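Side-chain contacts in putative dehydrogenase (Pseudomonas fluorescens, PDB 6UUG), which oxidises methanesulfinate as the monooxygenase component of a two-component flavin-dependent system in bacterial sulfur assimilation: residues Ala83-Ser86 against Glu87-Gln90; Phe108-Leu111 against Met112-Thr115; Ser120-Glu123 against Gln124-Pro127. All coordinates share one frame; numbering follows the deposited sequence. Where two conformers were deposited one is given.

Interaction 1 (Ala83-Ser86 against Glu87-Gln90)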
ATOM      1  N   ALA A  83      15.391  35.261 -13.191  1.00 31.44           N
ATOM      2  CA  ALA A  83      14.424  34.516 -12.385  1.00 32.01           C
ATOM      3  C   ALA A  83      15.086  33.904 -11.153  1.00 30.27           C
ATOM      4  O   ALA A  83      16.269  33.554 -11.168  1.00 31.13           O
ATOM      5  CB  ALA A  83      13.775  33.399 -13.206  1.00 31.28           C
ATOM      6  N   ARG A  84      14.305  33.780 -10.077  1.00 31.33           N
ATOM      7  CA  ARG A  84      14.742  32.965  -8.955  0.50 31.42           C
ATOM      8  C   ARG A  84      14.633  31.488  -9.322  1.00 28.38           C
ATOM      9  O   ARG A  84      13.931  31.109 -10.259  1.00 29.35           O
ATOM     10  CB  ARG A  84      13.910  33.250  -7.704  0.50 31.92           C
ATOM     11  CG  ARG A  84      14.083  34.671  -7.146  0.50 33.01           C
ATOM     12  CD  ARG A  84      12.993  34.986  -6.129  0.50 37.74           C
ATOM     13  NE  ARG A  84      11.682  34.514  -6.570  0.50 35.26           N
ATOM     14  CZ  ARG A  84      10.795  35.242  -7.242  0.50 41.06           C
ATOM     15  NH1 ARG A  84       9.632  34.707  -7.594  0.50 36.31           N
ATOM     16  NH2 ARG A  84      11.065  36.503  -7.570  0.50 41.93           N
ATOM     17  N   TRP A  85      15.362  30.658  -8.578  1.00 29.38           N
ATOM     18  CA  TRP A  85      15.338  29.217  -8.853  1.00 28.37           C
ATOM     19  C   TRP A  85      13.924  28.661  -8.829  1.00 27.15           C
ATOM     20  O   TRP A  85      13.578  27.794  -9.639  1.00 30.59           O
ATOM     21  CB  TRP A  85      16.223  28.470  -7.851  1.00 26.47           C
ATOM     22  CG  TRP A  85      17.629  28.461  -8.356  1.00 30.95           C
ATOM     23  CD1 TRP A  85      18.699  29.128  -7.831  1.00 33.41           C
ATOM     24  CD2 TRP A  85      18.099  27.808  -9.543  1.00 30.94           C
ATOM     25  NE1 TRP A  85      19.814  28.911  -8.608  1.00 33.25           N
ATOM     26  CE2 TRP A  85      19.472  28.111  -9.667  1.00 33.31           C
ATOM     27  CE3 TRP A  85      17.494  26.990 -10.507  1.00 28.35           C
ATOM     28  CZ2 TRP A  85      20.250  27.620 -10.709  1.00 34.58           C
ATOM     29  CZ3 TRP A  85      18.282  26.501 -11.559  1.00 33.93           C
ATOM     30  CH2 TRP A  85      19.642  26.825 -11.643  1.00 33.96           C
ATOM     31  N   SER A  86      13.097  29.108  -7.884  1.00 27.56           N
ATOM     32  CA  SER A  86      11.727  28.596  -7.850  1.00 28.52           C
ATOM     33  C   SER A  86      10.983  28.868  -9.158  1.00 31.60           C
ATOM     34  O   SER A  86      10.164  28.043  -9.583  1.00 27.23           O
ATOM     35  CB  SER A  86      10.967  29.194  -6.660  1.00 32.70           C
ATOM     36  OG  SER A  86      10.848  30.611  -6.794  1.00 30.90           O
ATOM     37  N   GLU A  87      11.256  30.008  -9.825  1.00 27.54           N
ATOM     38  CA  GLU A  87      10.597  30.301 -11.098  0.54 28.68           C
ATOM     39  C   GLU A  87      11.172  29.464 -12.233  1.00 30.06           C
ATOM     40  O   GLU A  87      10.428  28.978 -13.091  1.00 29.11           O
ATOM     41  CB  GLU A  87      10.737  31.786 -11.445  0.54 30.11           C
ATOM     42  CG  GLU A  87      10.242  32.757 -10.407  0.54 31.95           C
ATOM     43  CD  GLU A  87      10.598  34.192 -10.790  0.54 33.29           C
ATOM     44  OE1 GLU A  87       9.860  34.797 -11.602  0.54 40.68           O
ATOM     45  OE2 GLU A  87      11.633  34.700 -10.311  0.54 29.77           O
ATOM     46  N   THR A  88      12.495  29.312 -12.271  1.00 28.68           N
ATOM     47  CA  THR A  88      13.114  28.456 -13.273  1.00 31.03           C
ATOM     48  C   THR A  88      12.593  27.030 -13.162  1.00 28.21           C
ATOM     49  O   THR A  88      12.255  26.402 -14.172  1.00 28.92           O
ATOM     50  CB  THR A  88      14.626  28.479 -13.106  1.00 28.45           C
ATOM     51  OG1 THR A  88      15.110  29.823 -13.314  1.00 30.89           O
ATOM     52  CG2 THR A  88      15.281  27.544 -14.087  1.00 30.50           C
ATOM     53  N   LEU A  89      12.502  26.516 -11.938  1.00 27.72           N
ATOM     54  CA  LEU A  89      12.031  25.143 -11.749  1.00 27.08           C
ATOM     55  C   LEU A  89      10.536  25.023 -12.023  1.00 28.03           C
ATOM     56  O   LEU A  89      10.077  23.973 -12.471  1.00 27.79           O
ATOM     57  CB  LEU A  89      12.376  24.682 -10.328  1.00 27.02           C
ATOM     58  CG  LEU A  89      13.868  24.603 -10.048  1.00 28.50           C
ATOM     59  CD1 LEU A  89      14.150  24.472  -8.555  1.00 32.11           C
ATOM     60  CD2 LEU A  89      14.474  23.451 -10.838  1.00 30.67           C
ATOM     61  N   GLN A  90       9.759  26.082 -11.771  1.00 26.22           N
ATOM     62  CA  GLN A  90       8.359  26.099 -12.182  1.00 26.11           C
ATOM     63  C   GLN A  90       8.223  25.894 -13.687  1.00 26.57           C
ATOM     64  O   GLN A  90       7.311  25.202 -14.150  1.00 29.12           O
ATOM     65  CB  GLN A  90       7.700  27.430 -11.767  1.00 28.10           C
ATOM     66  CG  GLN A  90       6.189  27.448 -11.968  1.00 33.00           C
ATOM     67  CD  GLN A  90       5.548  28.776 -11.544  1.00 41.71           C
ATOM     68  OE1 GLN A  90       6.202  29.820 -11.539  1.00 43.37           O
ATOM     69  NE2 GLN A  90       4.268  28.735 -11.207  1.00 43.27           N
TER
HETATM   70  O   HOH W   1      17.067  30.690 -11.644  1.00 34.30           O
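In one of the two deposited conformers of each residue, the guanidinium of Arg84 and the carboxylate of Glu87 are stacked, their planes only 10° apart. OE2 of Glu87 lies over the centre of one guanidinium face, 3.2 Å from Arg84 CZ; a bend of the arginine chain at chi3 (-42°) brings the two groups together. The resulting salt bridge is purely one of charge, because no guanidinium N-H points at this oxygen. Its hydrogen bond comes instead from the backbone: Arg84 N reaches Glu87 OE2 at 2.8 Å, on the anti side and 34° out of the carboxylate plane. Arg84 is at the N-cap of helix 85-96, and the carboxylate three residues on accepts its backbone N-H. The indole of Trp85 has Leu89 at its edge, CE3 lying 4.4 Å from Leu89 CG. Over one indole face, towards the rim, sits a water that joins Ala83 O, 3.0 Å away, to Thr88 OG1, tying the incoming loop to the first helical turn. Ser86 OG bonds to Asp322 on helix 294-327, where Trp325 meets the Trp85 indole edge-to-face. Trp85 also packs on Ile251 of helix 247-277, while Leu89 lies against Leu254 and His258.

Interaction 2 (Phe108-Leu111 against Met112-Thr115)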
ATOM      1  N   PHE A 108      18.401  20.706 -17.327  1.00 28.63           N
ATOM      2  CA  PHE A 108      19.835  20.442 -17.259  1.00 32.16           C
ATOM      3  C   PHE A 108      20.651  21.590 -17.847  1.00 33.27           C
ATOM      4  O   PHE A 108      21.747  21.868 -17.363  1.00 31.28           O
ATOM      5  CB  PHE A 108      20.163  19.123 -17.954  1.00 36.91           C
ATOM      6  CG  PHE A 108      20.357  17.986 -16.999  1.00 38.90           C
ATOM      7  CD1 PHE A 108      19.538  17.849 -15.896  1.00 42.03           C
ATOM      8  CD2 PHE A 108      21.362  17.052 -17.203  1.00 49.12           C
ATOM      9  CE1 PHE A 108      19.717  16.799 -15.001  1.00 48.87           C
ATOM     10  CE2 PHE A 108      21.544  16.001 -16.317  1.00 50.42           C
ATOM     11  CZ  PHE A 108      20.718  15.876 -15.217  1.00 46.04           C
ATOM     12  N   HIS A 109      20.134  22.270 -18.876  1.00 32.75           N
ATOM     13  CA  HIS A 109      20.781  23.489 -19.353  1.00 31.87           C
ATOM     14  C   HIS A 109      21.001  24.477 -18.202  1.00 29.49           C
ATOM     15  O   HIS A 109      22.116  24.970 -17.987  1.00 30.00           O
ATOM     16  CB  HIS A 109      19.938  24.100 -20.483  1.00 29.88           C
ATOM     17  CG  HIS A 109      20.237  25.538 -20.758  1.00 34.07           C
ATOM     18  ND1 HIS A 109      21.234  25.937 -21.622  1.00 34.05           N
ATOM     19  CD2 HIS A 109      19.680  26.673 -20.270  1.00 32.34           C
ATOM     20  CE1 HIS A 109      21.274  27.259 -21.659  1.00 33.01           C
ATOM     21  NE2 HIS A 109      20.346  27.730 -20.844  1.00 34.65           N
ATOM     22  N   HIS A 110      19.961  24.745 -17.407  1.00 30.82           N
ATOM     23  CA  HIS A 110      20.156  25.720 -16.331  1.00 29.39           C
ATOM     24  C   HIS A 110      21.022  25.156 -15.210  1.00 30.74           C
ATOM     25  O   HIS A 110      21.708  25.917 -14.510  1.00 31.89           O
ATOM     26  CB  HIS A 110      18.796  26.212 -15.823  1.00 30.17           C
ATOM     27  CG  HIS A 110      18.079  27.059 -16.829  1.00 30.58           C
ATOM     28  ND1 HIS A 110      18.489  28.339 -17.134  1.00 33.13           N
ATOM     29  CD2 HIS A 110      17.036  26.792 -17.652  1.00 32.31           C
ATOM     30  CE1 HIS A 110      17.712  28.837 -18.078  1.00 31.36           C
ATOM     31  NE2 HIS A 110      16.826  27.916 -18.416  1.00 31.32           N
ATOM     32  N   LEU A 111      21.008  23.833 -15.023  1.00 28.99           N
ATOM     33  CA  LEU A 111      21.947  23.209 -14.092  1.00 30.74           C
ATOM     34  C   LEU A 111      23.395  23.391 -14.546  1.00 32.44           C
ATOM     35  O   LEU A 111      24.288  23.595 -13.714  1.00 30.67           O
ATOM     36  CB  LEU A 111      21.624  21.717 -13.929  1.00 29.84           C
ATOM     37  CG  LEU A 111      22.586  20.911 -13.051  1.00 32.05           C
ATOM     38  CD1 LEU A 111      22.517  21.350 -11.606  1.00 27.60           C
ATOM     39  CD2 LEU A 111      22.259  19.411 -13.152  1.00 33.84           C
ATOM     40  N   MET A 112      23.654  23.308 -15.857  1.00 33.19           N
ATOM     41  CA  MET A 112      25.018  23.533 -16.342  1.00 31.16           C
ATOM     42  C   MET A 112      25.466  24.966 -16.071  1.00 30.48           C
ATOM     43  O   MET A 112      26.611  25.201 -15.664  1.00 31.88           O
ATOM     44  CB  MET A 112      25.122  23.232 -17.838  1.00 31.14           C
ATOM     45  CG  MET A 112      24.782  21.795 -18.244  1.00 31.66           C
ATOM     46  SD  MET A 112      25.598  20.520 -17.261  1.00 38.55           S
ATOM     47  CE  MET A 112      24.192  19.737 -16.459  1.00 36.23           C
ATOM     48  N   LEU A 113      24.567  25.935 -16.269  1.00 31.74           N
ATOM     49  CA  LEU A 113      24.893  27.317 -15.927  1.00 32.57           C
ATOM     50  C   LEU A 113      25.155  27.469 -14.433  1.00 33.86           C
ATOM     51  O   LEU A 113      26.083  28.175 -14.026  1.00 32.49           O
ATOM     52  CB  LEU A 113      23.764  28.240 -16.381  1.00 33.81           C
ATOM     53  CG  LEU A 113      23.589  28.420 -17.885  1.00 32.02           C
ATOM     54  CD1 LEU A 113      22.383  29.313 -18.136  1.00 33.46           C
ATOM     55  CD2 LEU A 113      24.863  29.058 -18.467  1.00 36.19           C
ATOM     56  N   ALA A 114      24.356  26.798 -13.597  1.00 32.45           N
ATOM     57  CA  ALA A 114      24.604  26.834 -12.161  1.00 31.56           C
ATOM     58  C   ALA A 114      25.962  26.250 -11.816  1.00 32.70           C
ATOM     59  O   ALA A 114      26.613  26.705 -10.867  1.00 33.58           O
ATOM     60  CB  ALA A 114      23.512  26.066 -11.409  1.00 31.80           C
ATOM     61  N   THR A 115      26.394  25.243 -12.578  1.00 32.28           N
ATOM     62  CA  THR A 115      27.671  24.581 -12.332  1.00 32.73           C
ATOM     63  C   THR A 115      28.844  25.545 -12.512  1.00 34.34           C
ATOM     64  O   THR A 115      29.734  25.614 -11.659  1.00 35.20           O
ATOM     65  CB  THR A 115      27.818  23.380 -13.267  1.00 33.58           C
ATOM     66  OG1 THR A 115      26.736  22.463 -13.045  1.00 34.29           O
ATOM     67  CG2 THR A 115      29.120  22.653 -12.997  1.00 37.14           C
TER
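Met112 crosses Phe108 at a slant and brings its terminal methyl back over the preceding turn of the helix, where CE lies 4.0 Å from CD2 of the Phe108 ring. The thioether chain takes this course because it bends at chi2 (-49°) and again at chi3 (115°). The same methyl rests against Leu111, 3.8 Å from its CD2, and that leucine branch in turn stands over one face of the phenyl ring near its rim. An alanine in place of Met112 would probably open a gap beside the Phe108 ring and the Leu111 branch, both of which lose the methyl, and hold the ring less firmly. These residues lie on helix 100-119 in the helical N-terminal domain of the acyl-CoA dehydrogenase fold, with Met112 facing Trp139 and Asn141 of strand 139-142 and Leu111 facing Ile251 and Ala252 of helix 247-277. Leu113 crosses the His109 side chain obliquely and runs beside that of His110, pointing the same way, its CD1 being 3.7 Å from His109 NE2 and 4.1 Å from His110 ND1. Those rings meet each other with CD2 of His109 over the centre of the His110 ring. Their positions are set from outside, as His109 bonds to Leu70 O and Trp139 N and His110 ND1 bonds to Ser73. Leu111 O is gripped twice by Thr115, one turn further along: the backbone N comes to 2.9 Å on one face of the carbonyl plane, and OG1 donates to the same oxygen across 2.8 Å from the opposite face. Arg248 NE also bonds to this hydroxyl.

Interaction 3 (Ser120-Glu123 against Gln124-Pro127)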
ATOM      1  N   SER A 120      33.377  28.053 -10.435  1.00 39.72           N
ATOM      2  CA  SER A 120      34.471  28.762 -11.099  1.00 37.07           C
ATOM      3  C   SER A 120      34.485  30.232 -10.679  1.00 41.09           C
ATOM      4  O   SER A 120      33.636  30.702  -9.916  1.00 39.51           O
ATOM      5  CB  SER A 120      34.370  28.637 -12.627  1.00 37.87           C
ATOM      6  OG  SER A 120      33.293  29.398 -13.154  1.00 37.45           O
ATOM      7  N   ARG A 121      35.474  30.961 -11.196  1.00 39.23           N
ATOM      8  CA  ARG A 121      35.716  32.352 -10.837  1.00 41.70           C
ATOM      9  C   ARG A 121      34.829  33.295 -11.656  1.00 39.16           C
ATOM     10  O   ARG A 121      34.465  32.978 -12.789  1.00 39.90           O
ATOM     11  CB  ARG A 121      37.185  32.697 -11.064  1.00 45.69           C
ATOM     12  CG  ARG A 121      38.155  31.863 -10.238  1.00 43.62           C
ATOM     13  CD  ARG A 121      39.602  32.102 -10.639  1.00 54.09           C
ATOM     14  NE  ARG A 121      40.013  31.271 -11.768  1.00 60.67           N
ATOM     15  CZ  ARG A 121      40.214  31.731 -12.998  1.00 60.93           C
ATOM     16  NH1 ARG A 121      40.044  33.021 -13.258  1.00 62.94           N
ATOM     17  NH2 ARG A 121      40.590  30.905 -13.971  1.00 55.50           N
ATOM     18  N   PRO A 122      34.495  34.477 -11.115  1.00 43.87           N
ATOM     19  CA  PRO A 122      33.683  35.434 -11.894  1.00 42.12           C
ATOM     20  C   PRO A 122      34.247  35.749 -13.270  1.00 40.51           C
ATOM     21  O   PRO A 122      33.472  35.917 -14.218  1.00 39.44           O
ATOM     22  CB  PRO A 122      33.656  36.679 -10.993  1.00 42.61           C
ATOM     23  CG  PRO A 122      33.844  36.131  -9.605  1.00 46.80           C
ATOM     24  CD  PRO A 122      34.812  34.991  -9.769  1.00 42.10           C
ATOM     25  N   GLU A 123      35.576  35.821 -13.416  1.00 44.56           N
ATOM     26  CA  GLU A 123      36.160  36.070 -14.731  1.00 45.99           C
ATOM     27  C   GLU A 123      35.873  34.944 -15.709  1.00 42.34           C
ATOM     28  O   GLU A 123      36.054  35.125 -16.919  1.00 44.13           O
ATOM     29  CB  GLU A 123      37.674  36.265 -14.621  1.00 49.06           C
ATOM     30  CG  GLU A 123      38.107  37.029 -13.390  1.00 59.14           C
ATOM     31  CD  GLU A 123      38.470  36.103 -12.247  1.00 59.03           C
ATOM     32  OE1 GLU A 123      39.514  35.416 -12.354  1.00 64.24           O
ATOM     33  OE2 GLU A 123      37.706  36.054 -11.254  1.00 47.83           O
ATOM     34  N   GLN A 124      35.445  33.782 -15.214  1.00 39.73           N
ATOM     35  CA  GLN A 124      35.043  32.677 -16.072  1.00 38.15           C
ATOM     36  C   GLN A 124      33.542  32.675 -16.335  1.00 39.70           C
ATOM     37  O   GLN A 124      33.114  32.690 -17.492  1.00 37.12           O
ATOM     38  CB  GLN A 124      35.472  31.350 -15.442  1.00 40.25           C
ATOM     39  CG  GLN A 124      36.959  31.233 -15.235  1.00 41.61           C
ATOM     40  CD  GLN A 124      37.326  30.003 -14.447  1.00 38.41           C
ATOM     41  OE1 GLN A 124      37.384  30.032 -13.218  1.00 43.18           O
ATOM     42  NE2 GLN A 124      37.570  28.908 -15.151  1.00 41.91           N
ATOM     43  N   TRP A 125      32.723  32.674 -15.280  1.00 38.34           N
ATOM     44  CA  TRP A 125      31.297  32.466 -15.511  1.00 39.05           C
ATOM     45  C   TRP A 125      30.577  33.733 -15.966  1.00 35.95           C
ATOM     46  O   TRP A 125      29.579  33.635 -16.688  1.00 36.29           O
ATOM     47  CB  TRP A 125      30.628  31.860 -14.269  1.00 38.06           C
ATOM     48  CG  TRP A 125      30.678  32.660 -12.985  1.00 35.77           C
ATOM     49  CD1 TRP A 125      31.518  32.459 -11.934  1.00 37.97           C
ATOM     50  CD2 TRP A 125      29.807  33.733 -12.601  1.00 37.38           C
ATOM     51  NE1 TRP A 125      31.236  33.348 -10.922  1.00 36.03           N
ATOM     52  CE2 TRP A 125      30.196  34.146 -11.311  1.00 38.41           C
ATOM     53  CE3 TRP A 125      28.737  34.387 -13.224  1.00 37.30           C
ATOM     54  CZ2 TRP A 125      29.560  35.187 -10.632  1.00 39.41           C
ATOM     55  CZ3 TRP A 125      28.104  35.416 -12.550  1.00 37.59           C
ATOM     56  CH2 TRP A 125      28.516  35.806 -11.266  1.00 38.59           C
ATOM     57  N   GLN A 126      31.073  34.925 -15.611  1.00 38.77           N
ATOM     58  CA  GLN A 126      30.400  36.136 -16.082  1.00 39.24           C
ATOM     59  C   GLN A 126      30.433  36.251 -17.601  1.00 40.61           C
ATOM     60  O   GLN A 126      29.365  36.471 -18.201  1.00 40.39           O
ATOM     61  CB  GLN A 126      30.983  37.377 -15.387  1.00 37.13           C
ATOM     62  CG  GLN A 126      30.655  37.467 -13.897  1.00 38.73           C
ATOM     63  CD  GLN A 126      31.139  38.755 -13.252  1.00 47.84           C
ATOM     64  OE1 GLN A 126      30.515  39.273 -12.323  1.00 49.65           O
ATOM     65  NE2 GLN A 126      32.260  39.275 -13.736  1.00 46.70           N
ATOM     66  N   PRO A 127      31.573  36.082 -18.289  1.00 38.69           N
ATOM     67  CA  PRO A 127      31.521  36.042 -19.762  1.00 41.63           C
ATOM     68  C   PRO A 127      30.656  34.916 -20.302  1.00 39.96           C
ATOM     69  O   PRO A 127      29.953  35.101 -21.303  1.00 38.94           O
ATOM     70  CB  PRO A 127      32.993  35.859 -20.164  1.00 44.85           C
ATOM     71  CG  PRO A 127      33.773  36.341 -19.007  1.00 44.35           C
ATOM     72  CD  PRO A 127      32.961  36.003 -17.794  1.00 41.77           C
TER
HETATM   73  O   HOH W   2      32.247  33.175  -7.956  1.00 49.23           O
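Gln124 lays its side-chain amide over one face of the Arg121 guanidinium, the two planes 17° apart and OE1 3.3 Å from Arg121 CZ. The guanidinium N-H groups do not point at OE1; its donor here is the backbone, Arg121 N, at 2.9 Å and in a nearly straight bond (169°), with the nitrogen above the amide plane. Arg121 is at the N-cap of helix 122-135, so the amide oxygen three residues on accepts the N-H of the capping residue. The guanidinium edge is used by Glu123, whose OE1 lies in its plane and forms a salt bridge with Arg121 NH1 at 2.6 Å, though NH1 stands above the carboxylate plane. Elsewhere in the same turn, Pro122 sits over one face of the Trp125 indole in a CH-pi contact, CA being 3.7 Å from the centroid of the five-membered ring. A chi1 of 61°, which places CG between the backbone N and the carbonyl carbon, swings the indole back over the start of the helix. There NE1 donates to a water 3.1 Å away that makes a weak bond to Ser120 O. Pro127 brings no N-H to the turn before it; its CG instead rests 3.3 Å from Glu123 O, and the helix kinks. Gln124 NE2 bonds to Ser231 O and Leu233 O, which should fix the amide against flipping and keep OE1 turned towards the helix start. This bond therefore uses an uncharged oxygen, whose partial negative charge probably suits the stacked guanidinium, with Glu123 probably supplying the countercharge.

From the N terminus the three contacts follow in series, each closing a single helical turn, and none nests in or crosses another. Interaction 1 turns the loop at Ala83 into helix 85-96. Interaction 2 lies midway along the next helix, 100-119, and touches interaction 1 directly: Trp85 CZ2 is 3.7 Å from Ala114 CB, and Thr88 packs on His110. Interaction 3 begins where helix 100-119 has ended and starts helix 122-135; its nearest atoms are about 5 Å from interaction 2 and about 11 Å from interaction 1. Interaction 1 meets helices 247-277 and 294-327, interaction 2 helix 247-277 and strand 139-142, and interaction 3 the chain at Ser231 and Leu233.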